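Local coordinates for colicin-M immunity protein (Escherichia coli, PDB 4AEQ) that protects the cell that carries its plasmid against colicin M, this chain being the C-terminal part of the protein, at residues A[50-55]-A[70-75]. Numbering follows the deposited sequence. Where two conformers were deposited one is given.
Sequences TWEKIE and PFKAEG
Thr50 and Lys72 form an antiparallel hydrogen-bonded pair between strands 48-51 and 66-74 of the four-stranded antiparallel sheet of this YebF/Cmi family member. Thr50 N reaches Lys72 O at 2.9 Å, nearly straight at 172° and in the carbonyl plane. Lys72 N returns a bond to Thr50 O. The side chain of Thr50 crosses that of Glu74 at about a right angle. Thr50 CB stands 3.5 Å from Glu74 OE2. From there OG1 sits between the backbone N and the carbonyl carbon (chi1 48°), which sets it beside Lys72 and within bonding distance of Glu74. Thr50 OG1 passes 3.3 Å from Lys72 CB. Thr50 OG1 also donates a hydrogen bond of 2.8 Å to Glu74 OE2, coming from above the carboxylate plane. The other branch, CG2, rests against both carboxylate oxygens. Glu74 OE1 also makes a long, weak ion pair with Lys79.

Trp51 and Phe71 are the non-hydrogen-bonded pair next along, with side chains on the other face of the sheet. They lie side by side, and Trp51 CE3 touches Phe71 CB at 3.6 Å. The rings are oblique, their planes at 59°. Phe71 also meets Tyr82 and, edge-to-face, Tyr28 of the second subunit.

Past Trp51 the pairing weakens. Glu52 N reaches Pro70 O at 3.4 Å, a weak bond. A water donates to both Glu52 O and Pro70 O, bridging the two carbonyls. Glu52 O is also bonded by Arg21 of the second subunit. Glu52 CB packs on Pro70 CG at 3.6 Å.

The chemistry therefore changes along strand 48-51, outermost within this chain. Two direct backbone bonds and a threonine-carboxylate bond hold one end. Beyond Trp51 a weak bond, a bridging water and packing on Pro70 replace them. The second subunit packs along the Trp51 and Phe71 face and also binds Glu52 O.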
ATOM      1  N   THR A  50       5.336 -18.961  -1.378  1.00 21.52           N
ATOM      2  CA  THR A  50       4.534 -20.175  -1.397  0.53 22.97           C
ATOM      3  C   THR A  50       3.081 -19.823  -1.110  1.00 23.98           C
ATOM      4  O   THR A  50       2.786 -18.934  -0.317  1.00 22.54           O
ATOM      5  CB  THR A  50       5.046 -21.236  -0.407  0.53 24.78           C
ATOM      6  OG1 THR A  50       5.276 -20.631   0.869  0.53 22.53           O
ATOM      7  CG2 THR A  50       6.345 -21.848  -0.909  0.53 28.51           C
ATOM      8  N   TRP A  51       2.174 -20.514  -1.781  1.00 23.27           N
ATOM      9  CA  TRP A  51       0.763 -20.174  -1.703  1.00 23.91           C
ATOM     10  C   TRP A  51      -0.030 -21.085  -0.783  1.00 26.49           C
ATOM     11  O   TRP A  51       0.286 -22.263  -0.626  1.00 30.84           O
ATOM     12  CB  TRP A  51       0.144 -20.153  -3.101  1.00 23.30           C
ATOM     13  CG  TRP A  51       0.843 -19.216  -4.024  1.00 23.45           C
ATOM     14  CD1 TRP A  51       1.685 -19.546  -5.045  1.00 27.03           C
ATOM     15  CD2 TRP A  51       0.782 -17.783  -3.998  1.00 22.45           C
ATOM     16  NE1 TRP A  51       2.143 -18.408  -5.666  1.00 25.99           N
ATOM     17  CE2 TRP A  51       1.607 -17.317  -5.043  1.00 25.94           C
ATOM     18  CE3 TRP A  51       0.113 -16.856  -3.196  1.00 18.62           C
ATOM     19  CZ2 TRP A  51       1.771 -15.959  -5.306  1.00 24.93           C
ATOM     20  CZ3 TRP A  51       0.278 -15.510  -3.463  1.00 22.21           C
ATOM     21  CH2 TRP A  51       1.101 -15.074  -4.507  1.00 24.87           C
ATOM     22  N   GLU A  52      -1.045 -20.508  -0.151  1.00 23.04           N
ATOM     23  CA  GLU A  52      -1.985 -21.260   0.660  1.00 27.32           C
ATOM     24  C   GLU A  52      -3.355 -21.137   0.003  1.00 27.06           C
ATOM     25  O   GLU A  52      -3.592 -20.209  -0.772  1.00 23.75           O
ATOM     26  CB  GLU A  52      -1.994 -20.719   2.085  1.00 32.43           C
ATOM     27  CG  GLU A  52      -0.605 -20.708   2.706  1.00 40.74           C
ATOM     28  CD  GLU A  52      -0.576 -20.156   4.114  1.00 48.09           C
ATOM     29  OE1 GLU A  52      -1.619 -19.661   4.595  1.00 47.65           O
ATOM     30  OE2 GLU A  52       0.503 -20.220   4.740  1.00 52.00           O
ATOM     31  N   LYS A  53      -4.243 -22.088   0.268  1.00 26.90           N
ATOM     32  CA  LYS A  53      -5.536 -22.102  -0.410  1.00 28.74           C
ATOM     33  C   LYS A  53      -6.319 -20.812  -0.195  1.00 25.91           C
ATOM     34  O   LYS A  53      -6.385 -20.287   0.915  1.00 28.10           O
ATOM     35  CB  LYS A  53      -6.378 -23.306   0.018  1.00 36.74           C
ATOM     36  CG  LYS A  53      -7.765 -23.314  -0.610  1.00 42.52           C
ATOM     37  CD  LYS A  53      -8.588 -24.504  -0.150  1.00 49.72           C
ATOM     38  CE  LYS A  53      -8.457 -24.718   1.347  1.00 52.77           C
ATOM     39  NZ  LYS A  53      -9.678 -25.348   1.913  1.00 56.23           N
ATOM     40  N   ILE A  54      -6.902 -20.305  -1.274  1.00 25.34           N
ATOM     41  CA  ILE A  54      -7.752 -19.128  -1.208  1.00 26.23           C
ATOM     42  C   ILE A  54      -9.190 -19.530  -0.895  1.00 30.33           C
ATOM     43  O   ILE A  54      -9.778 -20.353  -1.600  1.00 31.34           O
ATOM     44  CB  ILE A  54      -7.727 -18.355  -2.538  1.00 26.51           C
ATOM     45  CG1 ILE A  54      -6.325 -17.796  -2.805  1.00 21.80           C
ATOM     46  CG2 ILE A  54      -8.763 -17.237  -2.528  1.00 29.26           C
ATOM     47  CD1 ILE A  54      -6.178 -17.124  -4.157  1.00 19.56           C
ATOM     48  N   GLU A  55      -9.752 -18.959   0.167  1.00 27.61           N
ATOM     49  CA  GLU A  55     -11.163 -19.171   0.485  1.00 30.66           C
ATOM     50  C   GLU A  55     -11.996 -18.025  -0.066  1.00 25.91           C
ATOM     51  O   GLU A  55     -11.886 -16.889   0.390  1.00 25.84           O
ATOM     52  CB  GLU A  55     -11.388 -19.265   1.998  1.00 35.21           C
ATOM     53  CG  GLU A  55     -10.688 -20.419   2.671  1.00 40.82           C
ATOM     54  CD  GLU A  55     -10.922 -21.730   1.959  1.00 50.17           C
ATOM     55  OE1 GLU A  55     -12.043 -21.953   1.448  1.00 52.05           O
ATOM     56  OE2 GLU A  55      -9.973 -22.534   1.899  1.00 56.17           O
ATOM     57  N   PRO A  70      -3.721 -15.709   1.052  1.00 15.02           N
ATOM     58  CA  PRO A  70      -2.681 -16.040   2.026  1.00 15.75           C
ATOM     59  C   PRO A  70      -1.425 -16.523   1.327  1.00 16.60           C
ATOM     60  O   PRO A  70      -1.521 -17.221   0.317  1.00 14.70           O
ATOM     61  CB  PRO A  70      -3.314 -17.170   2.834  1.00 16.94           C
ATOM     62  CG  PRO A  70      -4.227 -17.840   1.872  1.00 19.32           C
ATOM     63  CD  PRO A  70      -4.759 -16.751   0.974  1.00 16.01           C
ATOM     64  N   PHE A  71      -0.260 -16.188   1.865  1.00 14.16           N
ATOM     65  CA  PHE A  71       0.976 -16.726   1.311  1.00 12.22           C
ATOM     66  C   PHE A  71       2.090 -16.669   2.343  1.00 15.10           C
ATOM     67  O   PHE A  71       1.980 -15.967   3.340  1.00 13.43           O
ATOM     68  CB  PHE A  71       1.379 -15.999   0.019  1.00 14.22           C
ATOM     69  CG  PHE A  71       1.678 -14.534   0.204  1.00 15.65           C
ATOM     70  CD1 PHE A  71       0.662 -13.592   0.158  1.00 15.79           C
ATOM     71  CD2 PHE A  71       2.978 -14.096   0.394  1.00 15.76           C
ATOM     72  CE1 PHE A  71       0.933 -12.245   0.314  1.00 14.99           C
ATOM     73  CE2 PHE A  71       3.256 -12.751   0.555  1.00 14.47           C
ATOM     74  CZ  PHE A  71       2.235 -11.824   0.515  1.00 16.13           C
ATOM     75  N   LYS A  72       3.148 -17.429   2.099  1.00 15.71           N
ATOM     76  CA  LYS A  72       4.337 -17.397   2.932  1.00 18.69           C
ATOM     77  C   LYS A  72       5.506 -16.901   2.096  1.00 19.83           C
ATOM     78  O   LYS A  72       5.651 -17.287   0.942  1.00 21.71           O
ATOM     79  CB  LYS A  72       4.640 -18.791   3.476  1.00 20.82           C
ATOM     80  CG  LYS A  72       3.657 -19.271   4.525  1.00 25.74           C
ATOM     81  CD  LYS A  72       3.813 -20.758   4.799  1.00 36.17           C
ATOM     82  CE  LYS A  72       3.309 -21.588   3.628  1.00 43.43           C
ATOM     83  NZ  LYS A  72       3.380 -23.052   3.900  1.00 48.11           N
ATOM     84  N   ALA A  73       6.325 -16.031   2.673  1.00 17.51           N
ATOM     85  CA  ALA A  73       7.528 -15.555   2.003  1.00 18.38           C
ATOM     86  C   ALA A  73       8.743 -16.120   2.732  1.00 18.40           C
ATOM     87  O   ALA A  73       8.802 -16.073   3.959  1.00 18.33           O
ATOM     88  CB  ALA A  73       7.564 -14.034   1.992  1.00 19.72           C
ATOM     89  N   GLU A  74       9.698 -16.655   1.977  1.00 17.76           N
ATOM     90  CA  GLU A  74      10.850 -17.348   2.549  1.00 22.51           C
ATOM     91  C   GLU A  74      12.160 -16.748   2.063  1.00 21.26           C
ATOM     92  O   GLU A  74      12.416 -16.692   0.861  1.00 24.40           O
ATOM     93  CB  GLU A  74      10.805 -18.835   2.193  1.00 33.77           C
ATOM     94  CG  GLU A  74       9.478 -19.499   2.504  1.00 44.74           C
ATOM     95  CD  GLU A  74       8.806 -20.082   1.274  1.00 51.05           C
ATOM     96  OE1 GLU A  74       9.236 -21.163   0.814  1.00 54.05           O
ATOM     97  OE2 GLU A  74       7.846 -19.458   0.771  1.00 48.48           O
ATOM     98  N   GLY A  75      12.955 -16.250   3.005  1.00 18.68           N
ATOM     99  CA  GLY A  75      14.311 -15.813   2.735  1.00 19.55           C
ATOM    100  C   GLY A  75      15.327 -16.769   3.331  1.00 26.41           C
ATOM    101  O   GLY A  75      14.964 -17.755   3.972  1.00 28.80           O
TER
HETATM  102  O   HOH W   1      -2.855 -17.990  -1.927  1.00 23.20           O